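Local structure of NAD-dependent aldehyde dehydrogenase (Sinorhizobium meliloti, 3U4J) at residues Gly166-Trp171 with Gln233-Asp238; Glu180-Ala185 with Cys190-Lys195; Met243-Gly248 with Asp486-Phe491; Gly268-Gly273 with Gly477-Arg482; Gln444-Arg447 with Arg453-Ile456. The protein probably oxidises aldehydes to carboxylic acids with NAD or NADP as electron acceptor, as in other members of the aldehyde dehydrogenase family. All coordinates share one frame; numbering follows the deposited sequence.

Contact 1. Residues Gly166-Trp171 with Gln233-Asp238; sequences GIITPW and QVLAED
The side chain of Leu-235 reaches from the last full turn of helix 231-237 onto the end of strand 153-168, where Gly-166 and Ile-168 receive its two methyl branches. The apolar part is a methyl-to-methylene contact: Leu-235 CD1 lies 4.0 Å from Ile-168 CG1. These two side chains run past one another in opposite directions, so they meet along their flanks and not end on. Ile-168 has CG1 anti to its own carbonyl carbon (chi1 -56°), which directs this branch, and not CG2, at the leucine.

The second kind of contact is between side chain and backbone. Leu-235 CD2 approaches Gly-166 CA at 4.2 Å, and Gly-166 CA and Leu-235 CA are 5.8 Å apart. Glycine makes it possible: a beta carbon built on Gly-166 would point at the helix and come to 3.1 Å from Leu-235 CD2. Polar bonding plays no part between the segments. Several of their peptide groups bond elsewhere, as in the helix-ending bond from Asp-238 N to Val-234 O at 2.8 Å, just where Asp-238 leaves helical geometry.

Within a mixed sheet, strand 153-168 is bonded in parallel to strand 243-247, through Gly-166 and Ile-168, and to strand 191-195, through Ile-167. Helix 250-261 packs beside the contact, with Leu-256 touching both Ile-168 and Ala-236, while Ile-167 turns to the other sheet face and meets helix 174-187. Helix 60-75 covers Val-234 and Asp-238.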
# COMPACT_ATOMS: atom_id res chain seq x y z
N GLY A 166 -4.73 -26.44 6.63
CA GLY A 166 -3.98 -27.38 7.46
C GLY A 166 -2.59 -26.85 7.78
O GLY A 166 -1.82 -26.55 6.87
N ILE A 167 -2.27 -26.76 9.06
CA ILE A 167 -0.99 -26.21 9.51
C ILE A 167 -0.16 -27.29 10.21
O ILE A 167 -0.55 -27.80 11.24
CB ILE A 167 -1.23 -25.01 10.46
CG1 ILE A 167 -2.10 -23.95 9.75
CG2 ILE A 167 0.12 -24.42 10.95
CD1 ILE A 167 -2.50 -22.76 10.67
N ILE A 168 0.99 -27.63 9.64
CA ILE A 168 1.87 -28.69 10.16
C ILE A 168 3.13 -28.04 10.67
O ILE A 168 3.80 -27.30 9.92
CB ILE A 168 2.21 -29.75 9.08
CG1 ILE A 168 0.92 -30.32 8.50
CG2 ILE A 168 3.15 -30.87 9.65
CD1 ILE A 168 1.08 -31.08 7.16
N THR A 169 3.45 -28.28 11.93
CA THR A 169 4.55 -27.56 12.58
C THR A 169 5.64 -28.51 13.10
O THR A 169 5.35 -29.68 13.37
CB THR A 169 4.03 -26.65 13.70
OG1 THR A 169 3.50 -27.44 14.78
CG2 THR A 169 2.95 -25.71 13.13
N PRO A 170 6.90 -28.03 13.18
CA PRO A 170 8.04 -28.89 13.56
C PRO A 170 8.32 -28.91 15.04
O PRO A 170 7.70 -28.15 15.81
CB PRO A 170 9.22 -28.24 12.83
CG PRO A 170 8.90 -26.79 12.91
CD PRO A 170 7.36 -26.68 12.81
N TRP A 171 9.27 -29.77 15.45
CA TRP A 171 9.58 -29.96 16.87
C TRP A 171 10.55 -28.93 17.44
O TRP A 171 10.74 -28.86 18.65
CB TRP A 171 10.13 -31.37 17.08
CG TRP A 171 11.21 -31.78 16.06
CD1 TRP A 171 11.06 -32.58 14.95
CD2 TRP A 171 12.60 -31.39 16.09
NE1 TRP A 171 12.28 -32.71 14.29
CE2 TRP A 171 13.23 -32.01 14.98
CE3 TRP A 171 13.36 -30.60 16.95
CZ2 TRP A 171 14.60 -31.85 14.71
CZ3 TRP A 171 14.74 -30.47 16.70
CH2 TRP A 171 15.33 -31.09 15.59
N GLN A 233 -0.53 -36.71 5.02
CA GLN A 233 -1.24 -37.14 3.80
C GLN A 233 -2.70 -36.69 3.77
O GLN A 233 -3.17 -36.21 2.75
CB GLN A 233 -1.17 -38.66 3.61
CG GLN A 233 0.21 -39.16 3.22
CD GLN A 233 0.21 -40.51 2.51
OE1 GLN A 233 -0.50 -41.46 2.90
NE2 GLN A 233 1.04 -40.61 1.46
N VAL A 234 -3.42 -36.84 4.88
CA VAL A 234 -4.82 -36.42 4.90
C VAL A 234 -4.95 -34.92 4.63
O VAL A 234 -5.72 -34.53 3.76
CB VAL A 234 -5.54 -36.80 6.20
CG1 VAL A 234 -6.93 -36.09 6.29
CG2 VAL A 234 -5.70 -38.32 6.29
N LEU A 235 -4.19 -34.09 5.34
CA LEU A 235 -4.25 -32.63 5.13
C LEU A 235 -3.91 -32.24 3.69
O LEU A 235 -4.56 -31.37 3.11
CB LEU A 235 -3.39 -31.88 6.14
CG LEU A 235 -3.93 -31.95 7.58
CD1 LEU A 235 -2.93 -31.33 8.55
CD2 LEU A 235 -5.32 -31.30 7.71
N ALA A 236 -2.93 -32.93 3.10
CA ALA A 236 -2.53 -32.60 1.73
C ALA A 236 -3.45 -33.18 0.64
O ALA A 236 -3.51 -32.64 -0.49
CB ALA A 236 -1.07 -32.97 1.51
N GLU A 237 -4.18 -34.26 0.95
CA GLU A 237 -5.13 -34.78 -0.06
C GLU A 237 -6.63 -34.49 0.16
O GLU A 237 -7.39 -34.52 -0.81
CB GLU A 237 -4.85 -36.25 -0.46
CG GLU A 237 -4.51 -37.18 0.67
CD GLU A 237 -4.03 -38.58 0.21
OE1 GLU A 237 -2.92 -38.71 -0.37
OE2 GLU A 237 -4.76 -39.56 0.49
N ASP A 238 -7.05 -34.16 1.38
CA ASP A 238 -8.49 -34.04 1.63
C ASP A 238 -9.12 -32.91 0.79
O ASP A 238 -8.63 -31.80 0.81
CB ASP A 238 -8.76 -33.82 3.13
CG ASP A 238 -10.22 -33.99 3.49
OD1 ASP A 238 -10.51 -34.93 4.25
OD2 ASP A 238 -11.09 -33.23 3.03

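Contact 2. Residues Glu180-Ala185 with Cys190-Lys195; sequences ERVPWA and CTVVLK
Ala-185 and Cys-190 bring the backbones together, their CA atoms 5.4 Å apart, at one end of a nearly antiparallel pair in which the axes of helix 180-185 and strand 191-195 approach to 8.8 Å and make 162° with each other. The chain closes here on a single bond, Cys-190 N to Ala-185 O, 3.1 Å long with an N-H...O angle of 151°, the donor tilted out of the carbonyl plane. Cys-190 CB presses on the same oxygen, 3.2 Å from Ala-185 O.

Further along, the contact is wholly apolar. Ala-185 CB sits against Val-192 CG1 at 3.8 Å, the tightest of the side-chain pairs. In Val-192 that methyl is anti to the carbonyl carbon (chi1 -54°), leaving CG2 to face Val-182 CG1 at 4.4 Å. The other methyl of Val-182, CG2, goes to Leu-194 CD1, also at 4.4 Å. Alternate residues Cys-190, just before the strand, Val-192 and Leu-194 thus point to the helix, and Val-182 and Ala-185, one turn apart, receive them.

Away from the strand, Arg-181 NH1 makes a salt bridge with Glu-180 OE1 of 2.9 Å, meeting the carboxylate on its anti side; NH2 of the same arginine bonds Thr-247. Pro-183, with no N-H to give, lies where the helix is kinked.

Strand 153-168, helix 174-187 and strand 191-195 follow one another, and the two strands are parallel neighbours: a beta-alpha-beta crossover of the Rossmann-type domain that binds the dinucleotide in aldehyde dehydrogenases.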
# COMPACT_ATOMS: atom_id res chain seq x y z
N GLU A 180 3.31 -17.99 14.54
CA GLU A 180 3.60 -17.30 13.26
C GLU A 180 2.62 -17.67 12.15
O GLU A 180 2.65 -17.09 11.08
CB GLU A 180 5.00 -17.66 12.73
CG GLU A 180 6.19 -17.28 13.55
CD GLU A 180 7.50 -17.81 12.92
OE1 GLU A 180 7.45 -18.66 11.98
OE2 GLU A 180 8.58 -17.39 13.38
N ARG A 181 1.79 -18.68 12.37
CA ARG A 181 0.89 -19.19 11.30
C ARG A 181 -0.58 -19.02 11.66
O ARG A 181 -1.32 -18.39 10.92
CB ARG A 181 1.14 -20.68 11.01
CG ARG A 181 2.60 -21.03 10.62
CD ARG A 181 2.99 -20.55 9.21
NE ARG A 181 4.34 -21.03 8.93
CZ ARG A 181 5.45 -20.48 9.40
NH1 ARG A 181 5.41 -19.34 10.09
NH2 ARG A 181 6.62 -21.06 9.17
N VAL A 182 -1.00 -19.62 12.77
CA VAL A 182 -2.41 -19.61 13.17
C VAL A 182 -3.03 -18.19 13.20
O VAL A 182 -4.08 -17.98 12.61
CB VAL A 182 -2.66 -20.39 14.50
CG1 VAL A 182 -4.11 -20.20 15.03
CG2 VAL A 182 -2.33 -21.90 14.33
N PRO A 183 -2.37 -17.22 13.87
CA PRO A 183 -3.05 -15.90 13.98
C PRO A 183 -3.24 -15.21 12.63
O PRO A 183 -4.25 -14.54 12.43
CB PRO A 183 -2.09 -15.07 14.88
CG PRO A 183 -1.25 -16.06 15.61
CD PRO A 183 -1.12 -17.25 14.65
N TRP A 184 -2.30 -15.37 11.71
CA TRP A 184 -2.42 -14.80 10.39
C TRP A 184 -3.53 -15.46 9.58
O TRP A 184 -4.27 -14.77 8.84
CB TRP A 184 -1.08 -14.86 9.65
CG TRP A 184 -0.17 -13.67 10.00
CD1 TRP A 184 0.02 -12.55 9.24
CD2 TRP A 184 0.61 -13.49 11.20
NE1 TRP A 184 0.87 -11.68 9.90
CE2 TRP A 184 1.25 -12.23 11.10
CE3 TRP A 184 0.84 -14.27 12.35
CZ2 TRP A 184 2.14 -11.73 12.08
CZ3 TRP A 184 1.70 -13.77 13.36
CH2 TRP A 184 2.34 -12.50 13.22
N ALA A 185 -3.66 -16.77 9.74
CA ALA A 185 -4.69 -17.54 9.05
C ALA A 185 -6.09 -17.24 9.60
O ALA A 185 -6.97 -16.81 8.87
CB ALA A 185 -4.35 -19.08 9.18
N CYS A 190 -9.89 -17.47 8.09
CA CYS A 190 -9.77 -18.91 7.82
C CYS A 190 -10.08 -19.69 9.08
O CYS A 190 -10.06 -19.13 10.16
CB CYS A 190 -8.34 -19.31 7.39
SG CYS A 190 -7.82 -18.54 5.85
N THR A 191 -10.35 -20.99 8.92
CA THR A 191 -10.40 -21.91 10.06
C THR A 191 -9.26 -22.87 9.82
O THR A 191 -8.80 -23.02 8.68
CB THR A 191 -11.74 -22.68 10.09
OG1 THR A 191 -11.92 -23.38 8.85
CG2 THR A 191 -12.87 -21.71 10.27
N VAL A 192 -8.78 -23.51 10.89
CA VAL A 192 -7.54 -24.26 10.77
C VAL A 192 -7.57 -25.62 11.47
O VAL A 192 -8.30 -25.82 12.45
CB VAL A 192 -6.31 -23.46 11.32
CG1 VAL A 192 -6.21 -22.10 10.66
CG2 VAL A 192 -6.34 -23.35 12.85
N VAL A 193 -6.75 -26.53 10.96
CA VAL A 193 -6.41 -27.73 11.69
C VAL A 193 -4.90 -27.72 11.87
O VAL A 193 -4.14 -27.71 10.89
CB VAL A 193 -6.86 -29.04 10.95
CG1 VAL A 193 -6.44 -30.28 11.72
CG2 VAL A 193 -8.40 -29.05 10.75
N LEU A 194 -4.49 -27.70 13.13
CA LEU A 194 -3.09 -27.60 13.51
C LEU A 194 -2.59 -28.99 13.85
O LEU A 194 -3.19 -29.67 14.68
CB LEU A 194 -2.92 -26.70 14.76
CG LEU A 194 -1.52 -26.52 15.37
CD1 LEU A 194 -0.57 -25.94 14.34
CD2 LEU A 194 -1.53 -25.63 16.60
N LYS A 195 -1.50 -29.40 13.19
CA LYS A 195 -0.83 -30.66 13.46
C LYS A 195 0.62 -30.45 13.94
O LYS A 195 1.51 -30.19 13.12
CB LYS A 195 -0.83 -31.51 12.19
CG LYS A 195 -0.68 -33.00 12.45
CD LYS A 195 0.72 -33.40 12.48
CE LYS A 195 0.85 -34.70 13.28
NZ LYS A 195 2.29 -34.83 13.58

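Contact 3. Residues Met243-Gly248 with Asp486-Phe491; sequences MVAFTG and DEYSQF
The carbonyl oxygen of Glu-487, against which the Met-243 side chain packs, accepts a hydrogen bond from Arg-266 NH1. Arg-266 NH1 also bonds Ser-489 O, so one guanidinium ties down the carbonyls flanking Tyr-488. Met-243, a selenomethionine, has SE 3.3 Å from Glu-487 O.

The Met-243 side chain gets there by being fully extended, CG anti to the backbone N (chi1 179°). It crosses the Tyr-488 side chain at roughly a right angle. SE is 4.7 Å from the ring centroid and 61° off the ring normal, an oblique Met-aromatic contact, and the methyl CE rests 3.7 Å from Tyr-488 CE1. Two residues on, Ala-245 CB approaches the ring near its plane, at the edge, 3.9 Å from Tyr-488 OH.

That hydroxyl has its main partner elsewhere, in a hydrogen bond with Glu-479 OE1. With Glu-487 CB above one face, offset toward the rim, Ala-245 at the edge and a hydrogen bond at the far end, the ring's rotation is probably well fixed.

The contact joins a central strand of the Rossmann-type sheet to the turn between helix 483-487 and strand 489-497, whose Phe-491 bonds Arg-478 of a neighbouring subunit, as expected of the oligomerisation segment in this family.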
# COMPACT_ATOMS: atom_id res chain seq x y z
N MSE A 243 -5.74 -25.28 1.74
CA MSE A 243 -4.34 -24.92 1.79
C MSE A 243 -3.62 -25.72 2.84
O MSE A 243 -4.17 -25.99 3.90
CB MSE A 243 -4.22 -23.43 2.17
CG MSE A 243 -2.79 -22.97 2.27
SE MSE A 243 -2.74 -21.00 2.41
CE MSE A 243 -0.77 -20.87 2.58
N VAL A 244 -2.37 -26.07 2.55
CA VAL A 244 -1.47 -26.66 3.56
C VAL A 244 -0.31 -25.71 3.79
O VAL A 244 0.35 -25.27 2.83
CB VAL A 244 -0.87 -28.01 3.10
CG1 VAL A 244 -0.04 -28.61 4.20
CG2 VAL A 244 -2.00 -28.98 2.72
N ALA A 245 -0.06 -25.40 5.06
CA ALA A 245 1.05 -24.55 5.46
C ALA A 245 1.97 -25.46 6.27
O ALA A 245 1.63 -25.82 7.39
CB ALA A 245 0.56 -23.42 6.34
N PHE A 246 3.10 -25.83 5.68
CA PHE A 246 4.02 -26.80 6.28
C PHE A 246 5.33 -26.12 6.65
O PHE A 246 5.86 -25.30 5.87
CB PHE A 246 4.29 -27.97 5.28
CG PHE A 246 5.40 -28.89 5.74
CD1 PHE A 246 5.13 -29.96 6.62
CD2 PHE A 246 6.72 -28.65 5.34
CE1 PHE A 246 6.17 -30.82 7.07
CE2 PHE A 246 7.77 -29.49 5.78
CZ PHE A 246 7.48 -30.58 6.65
N THR A 247 5.86 -26.48 7.81
CA THR A 247 7.16 -26.04 8.23
C THR A 247 7.94 -27.27 8.70
O THR A 247 7.49 -28.01 9.57
CB THR A 247 7.05 -24.98 9.37
OG1 THR A 247 6.20 -23.89 8.93
CG2 THR A 247 8.47 -24.46 9.76
N GLY A 248 9.11 -27.49 8.10
CA GLY A 248 9.93 -28.66 8.45
C GLY A 248 11.00 -28.89 7.41
O GLY A 248 11.46 -27.94 6.78
N ASP A 486 -1.76 -12.04 3.27
CA ASP A 486 -1.94 -12.31 1.85
C ASP A 486 -1.80 -13.81 1.57
O ASP A 486 -2.51 -14.34 0.71
CB ASP A 486 -0.95 -11.48 1.00
CG ASP A 486 -1.23 -9.97 1.06
OD1 ASP A 486 -2.21 -9.54 1.72
OD2 ASP A 486 -0.45 -9.20 0.47
N GLU A 487 -0.92 -14.49 2.30
CA GLU A 487 -0.78 -15.96 2.20
C GLU A 487 -2.07 -16.73 2.49
O GLU A 487 -2.28 -17.80 1.90
CB GLU A 487 0.29 -16.49 3.16
CG GLU A 487 1.70 -16.25 2.72
CD GLU A 487 2.02 -16.81 1.33
OE1 GLU A 487 1.83 -18.02 1.12
OE2 GLU A 487 2.46 -16.02 0.46
N TYR A 488 -2.91 -16.20 3.38
CA TYR A 488 -4.17 -16.85 3.79
C TYR A 488 -5.41 -16.14 3.29
O TYR A 488 -6.50 -16.36 3.81
CB TYR A 488 -4.23 -17.06 5.32
CG TYR A 488 -2.97 -17.74 5.82
CD1 TYR A 488 -2.74 -19.10 5.56
CD2 TYR A 488 -1.97 -17.02 6.49
CE1 TYR A 488 -1.56 -19.73 5.98
CE2 TYR A 488 -0.82 -17.65 6.92
CZ TYR A 488 -0.61 -19.00 6.66
OH TYR A 488 0.55 -19.62 7.07
N SER A 489 -5.24 -15.29 2.28
CA SER A 489 -6.33 -14.56 1.65
C SER A 489 -6.46 -14.97 0.19
O SER A 489 -5.49 -15.43 -0.41
CB SER A 489 -6.11 -13.03 1.73
OG SER A 489 -6.30 -12.57 3.07
N GLN A 490 -7.68 -14.85 -0.35
CA GLN A 490 -7.90 -14.85 -1.79
C GLN A 490 -8.30 -13.43 -2.16
O GLN A 490 -8.94 -12.72 -1.37
CB GLN A 490 -9.06 -15.80 -2.17
CG GLN A 490 -8.77 -17.29 -2.03
CD GLN A 490 -8.05 -17.90 -3.24
OE1 GLN A 490 -7.89 -19.13 -3.30
NE2 GLN A 490 -7.59 -17.07 -4.17
N PHE A 491 -7.94 -13.02 -3.36
CA PHE A 491 -8.37 -11.72 -3.87
C PHE A 491 -9.36 -11.89 -5.03
O PHE A 491 -9.09 -12.62 -5.98
CB PHE A 491 -7.16 -10.87 -4.27
CG PHE A 491 -6.25 -10.57 -3.09
CD1 PHE A 491 -6.58 -9.55 -2.20
CD2 PHE A 491 -5.14 -11.36 -2.84
CE1 PHE A 491 -5.76 -9.28 -1.09
CE2 PHE A 491 -4.31 -11.11 -1.73
CZ PHE A 491 -4.64 -10.07 -0.84

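Contact 4. Residues Gly268-Gly273 with Gly477-Arg482; sequences GLELGG and GRELGR
Glu-270 and Glu-479 meet through the carbon part of one chain and the carboxylate of the other: Glu-270 OE2 lies 3.8 Å from Glu-479 CG. Both chains are bent at chi2 and slide past each other in opposite directions, with their carboxylate planes 73° apart, so the two acids are not stacked.

Water carries the polar link. One molecule joins Glu-270 OE2, at 2.8 Å, to Gly-477 O; a second lies between Glu-270 OE2 and Glu-479 OE2, 2.7 Å from the latter, its short distance to Glu-270 being of doubtful exactness. Glu-270 OE2 is itself 4.3 Å from Glu-479 OE2. OE1 of Glu-479 is held by the Tyr-488 hydroxyl. With an alanine at Glu-270, both waters would probably lose their shared anchor and Glu-479 CG its neighbour, leaving a gap between strand and loop.

Two glycines line the approach. Gly-477 has phi 99°, where a beta carbon would jam against the preceding carbonyl; on Gly-268 one would point at the loop, 3.5 Å from Glu-479 OE2. Gly-477 O also accepts Arg-478 NH1 at 3.0 Å, from above the carbonyl plane (43° out of it); NH2 of that arginine reaches Phe-491 of a neighbouring subunit.

The sequence Leu-Glu-Leu-Gly-Gly of 269-273, at the end of a strand in the Rossmann-type sheet, fits the glutamate active-site signature of aldehyde dehydrogenases, consistent with a hydrated position at the catalytic cleft.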
# COMPACT_ATOMS: atom_id res chain seq x y z
N GLY A 268 1.93 -23.24 1.46
CA GLY A 268 3.02 -22.40 1.97
C GLY A 268 4.06 -23.34 2.59
O GLY A 268 3.69 -24.22 3.34
N LEU A 269 5.33 -23.17 2.25
CA LEU A 269 6.40 -24.01 2.78
C LEU A 269 7.49 -23.16 3.42
O LEU A 269 7.91 -22.12 2.88
CB LEU A 269 7.01 -24.87 1.66
CG LEU A 269 6.09 -25.85 0.89
CD1 LEU A 269 6.77 -26.43 -0.36
CD2 LEU A 269 5.67 -27.00 1.79
N GLU A 270 7.94 -23.59 4.60
CA GLU A 270 9.05 -22.91 5.30
C GLU A 270 9.97 -24.03 5.70
O GLU A 270 9.63 -24.86 6.55
CB GLU A 270 8.56 -22.11 6.52
CG GLU A 270 7.63 -20.94 6.14
CD GLU A 270 8.35 -19.85 5.36
OE1 GLU A 270 9.54 -19.62 5.67
OE2 GLU A 270 7.75 -19.24 4.44
N LEU A 271 11.11 -24.10 5.01
CA LEU A 271 11.93 -25.30 5.00
C LEU A 271 13.31 -25.02 5.60
O LEU A 271 13.51 -23.97 6.21
CB LEU A 271 11.99 -25.91 3.58
CG LEU A 271 10.60 -26.10 2.90
CD1 LEU A 271 10.69 -26.54 1.42
CD2 LEU A 271 9.70 -27.07 3.72
N GLY A 272 14.24 -25.96 5.45
CA GLY A 272 15.53 -25.84 6.08
C GLY A 272 16.43 -24.89 5.32
O GLY A 272 16.04 -24.30 4.30
N GLY A 273 17.66 -24.74 5.81
CA GLY A 273 18.62 -23.87 5.16
C GLY A 273 20.05 -24.25 5.48
O GLY A 273 20.33 -25.18 6.26
N GLY A 477 6.24 -18.84 -0.43
CA GLY A 477 5.32 -17.94 0.31
C GLY A 477 6.06 -17.05 1.30
O GLY A 477 7.26 -17.21 1.53
N ARG A 478 5.33 -16.09 1.89
CA ARG A 478 5.87 -15.25 2.96
C ARG A 478 4.93 -15.20 4.14
O ARG A 478 3.72 -15.10 3.96
CB ARG A 478 6.15 -13.85 2.44
CG ARG A 478 7.38 -13.76 1.50
CD ARG A 478 8.70 -13.96 2.28
NE ARG A 478 9.90 -13.81 1.45
CZ ARG A 478 10.43 -14.77 0.69
NH1 ARG A 478 9.83 -15.97 0.61
NH2 ARG A 478 11.55 -14.54 -0.01
N GLU A 479 5.48 -15.26 5.34
CA GLU A 479 4.71 -15.23 6.56
C GLU A 479 5.00 -13.92 7.30
O GLU A 479 5.96 -13.21 6.94
CB GLU A 479 5.07 -16.43 7.45
CG GLU A 479 5.03 -17.81 6.75
CD GLU A 479 3.61 -18.23 6.31
OE1 GLU A 479 2.62 -17.93 7.04
OE2 GLU A 479 3.50 -18.86 5.23
N LEU A 480 4.18 -13.62 8.30
CA LEU A 480 4.39 -12.53 9.24
C LEU A 480 4.16 -11.16 8.59
O LEU A 480 3.86 -11.08 7.41
CB LEU A 480 5.79 -12.58 9.89
CG LEU A 480 6.15 -13.65 10.91
CD1 LEU A 480 7.27 -13.17 11.91
CD2 LEU A 480 4.99 -14.23 11.64
N GLY A 481 4.30 -10.11 9.39
CA GLY A 481 3.99 -8.75 8.94
C GLY A 481 2.62 -8.67 8.28
O GLY A 481 1.69 -9.34 8.72
N ARG A 482 2.53 -7.87 7.22
CA ARG A 482 1.34 -7.80 6.38
C ARG A 482 1.33 -8.94 5.36
O ARG A 482 0.30 -9.27 4.82
CB ARG A 482 1.28 -6.47 5.62
CG ARG A 482 1.19 -5.30 6.58
CD ARG A 482 0.65 -4.03 5.96
NE ARG A 482 0.06 -3.21 7.03
CZ ARG A 482 0.31 -1.91 7.24
NH1 ARG A 482 1.14 -1.23 6.45
NH2 ARG A 482 -0.29 -1.28 8.25
O HOH W 1 9.09 -19.16 1.93
O HOH W 2 5.46 -19.65 3.50

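Contact 5. Residues Gln444-Arg447 with Arg453-Ile456; sequences QTIR and RCWI
Helix 444-447 meets strand 453-456 through one side chain, Ile-446, which settles over Cys-454 and Ile-456. Going along the helix, Thr-445 stands just before it: it faces Val-434 of the adjoining strand and bonds Thr-441 O by its hydroxyl, while Ile-446 points at strand 453-456.

Ile-446 uses both branches. CG1 lies against Cys-454 CB at 3.7 Å and also touches SG, 4.0 Å from Ile-446 CG1. CD1 goes on to the backbone, 3.7 Å from Trp-455 O. CG2 meets Ile-456 CD1 at 3.9 Å, the two isoleucines crossing at a slant. The spread goes with an unusual first torsion, chi1 -138°, away from a staggered value, which may reflect packing or the model fit. Replacing Ile-446 by an alanine would probably open a gap between helix and strand and deprive Cys-454 CB and Ile-456 CD1 of their cover.

Arg-447 turns from the strand to Asn-147 and Asp-151 of a neighbouring subunit.

The segments close the beta-alpha-beta unit 431-435, 439-448, 453-456, whose last strand pairs in parallel with a strand of another subunit, carrying the sheet across the interface. With no hydrogen bond between them, their cohesion rests on shape and burial of apolar groups.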
# COMPACT_ATOMS: atom_id res chain seq x y z
N GLN A 444 25.44 -3.74 -0.23
CA GLN A 444 25.61 -4.45 -1.51
C GLN A 444 25.72 -5.96 -1.32
O GLN A 444 25.20 -6.72 -2.13
CB GLN A 444 26.76 -3.91 -2.36
CG GLN A 444 26.56 -2.47 -2.83
CD GLN A 444 25.58 -2.28 -4.00
OE1 GLN A 444 25.85 -1.50 -4.92
NE2 GLN A 444 24.42 -2.98 -3.96
N THR A 445 26.36 -6.39 -0.24
CA THR A 445 26.46 -7.83 0.00
C THR A 445 25.07 -8.40 0.30
O THR A 445 24.70 -9.40 -0.26
CB THR A 445 27.51 -8.18 1.09
OG1 THR A 445 28.79 -7.62 0.72
CG2 THR A 445 27.68 -9.67 1.21
N ILE A 446 24.30 -7.73 1.16
CA ILE A 446 22.97 -8.22 1.51
C ILE A 446 21.98 -8.21 0.32
O ILE A 446 21.17 -9.13 0.17
CB ILE A 446 22.46 -7.55 2.84
CG1 ILE A 446 21.77 -8.58 3.74
CG2 ILE A 446 21.54 -6.38 2.59
CD1 ILE A 446 22.69 -9.70 4.22
N ARG A 447 22.08 -7.21 -0.56
CA ARG A 447 21.29 -7.16 -1.79
C ARG A 447 21.64 -8.27 -2.78
O ARG A 447 20.79 -8.66 -3.60
CB ARG A 447 21.45 -5.83 -2.51
CG ARG A 447 20.79 -4.69 -1.77
CD ARG A 447 21.17 -3.35 -2.39
NE ARG A 447 20.22 -2.93 -3.43
CZ ARG A 447 20.52 -2.11 -4.43
NH1 ARG A 447 21.76 -1.64 -4.59
NH2 ARG A 447 19.60 -1.76 -5.32
N ARG A 453 15.47 -14.06 4.53
CA ARG A 453 15.53 -13.53 5.89
C ARG A 453 16.98 -13.10 6.10
O ARG A 453 17.87 -13.96 6.25
CB ARG A 453 15.12 -14.59 6.93
CG ARG A 453 13.69 -15.13 6.73
CD ARG A 453 13.35 -16.26 7.70
NE ARG A 453 13.18 -15.78 9.10
CZ ARG A 453 12.62 -16.52 10.07
NH1 ARG A 453 12.14 -17.73 9.78
NH2 ARG A 453 12.50 -16.06 11.31
N CYS A 454 17.22 -11.79 6.05
CA CYS A 454 18.58 -11.28 6.08
C CYS A 454 18.79 -10.41 7.27
O CYS A 454 17.83 -9.81 7.78
CB CYS A 454 18.84 -10.50 4.79
SG CYS A 454 19.08 -11.58 3.37
N TRP A 455 20.05 -10.34 7.73
CA TRP A 455 20.41 -9.52 8.87
C TRP A 455 21.73 -8.81 8.55
O TRP A 455 22.60 -9.39 7.89
CB TRP A 455 20.66 -10.35 10.12
CG TRP A 455 19.49 -10.79 10.86
CD1 TRP A 455 18.99 -10.22 11.98
CD2 TRP A 455 18.66 -11.91 10.56
NE1 TRP A 455 17.88 -10.93 12.42
CE2 TRP A 455 17.67 -11.97 11.56
CE3 TRP A 455 18.66 -12.87 9.54
CZ2 TRP A 455 16.66 -12.96 11.56
CZ3 TRP A 455 17.67 -13.87 9.56
CH2 TRP A 455 16.68 -13.89 10.57
N ILE A 456 21.86 -7.57 9.01
CA ILE A 456 23.16 -6.89 9.00
C ILE A 456 23.58 -6.66 10.45
O ILE A 456 22.79 -6.12 11.23
CB ILE A 456 23.14 -5.54 8.18
CG1 ILE A 456 23.06 -5.84 6.68
CG2 ILE A 456 24.44 -4.71 8.46
CD1 ILE A 456 22.86 -4.63 5.79

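Overall arrangement
Contacts 1 to 4 share one Rossmann-type sheet. Strand 153-168 lies between those of 191-195 and 243-247, so contact 1 is joined by backbone bonds to contact 2 (centres about 11 Å apart) and contact 3 (about 12 Å). Arg-181 connects contact 2 to contact 3, its NH2 2.9 Å from Thr-247 OG1, while Trp-184 NE1 reaches Gly-481 O of contact 4 at 2.7 Å. The first segments of contacts 3 and 4 lie on neighbouring strands. Contact 4, with the family glutamate signature, probably borders the catalytic cleft. Contact 5 belongs to the second sheet, about 17 Å from contact 4 between centres. All five lie away from the calcium site at Leu-17 and Glu-50.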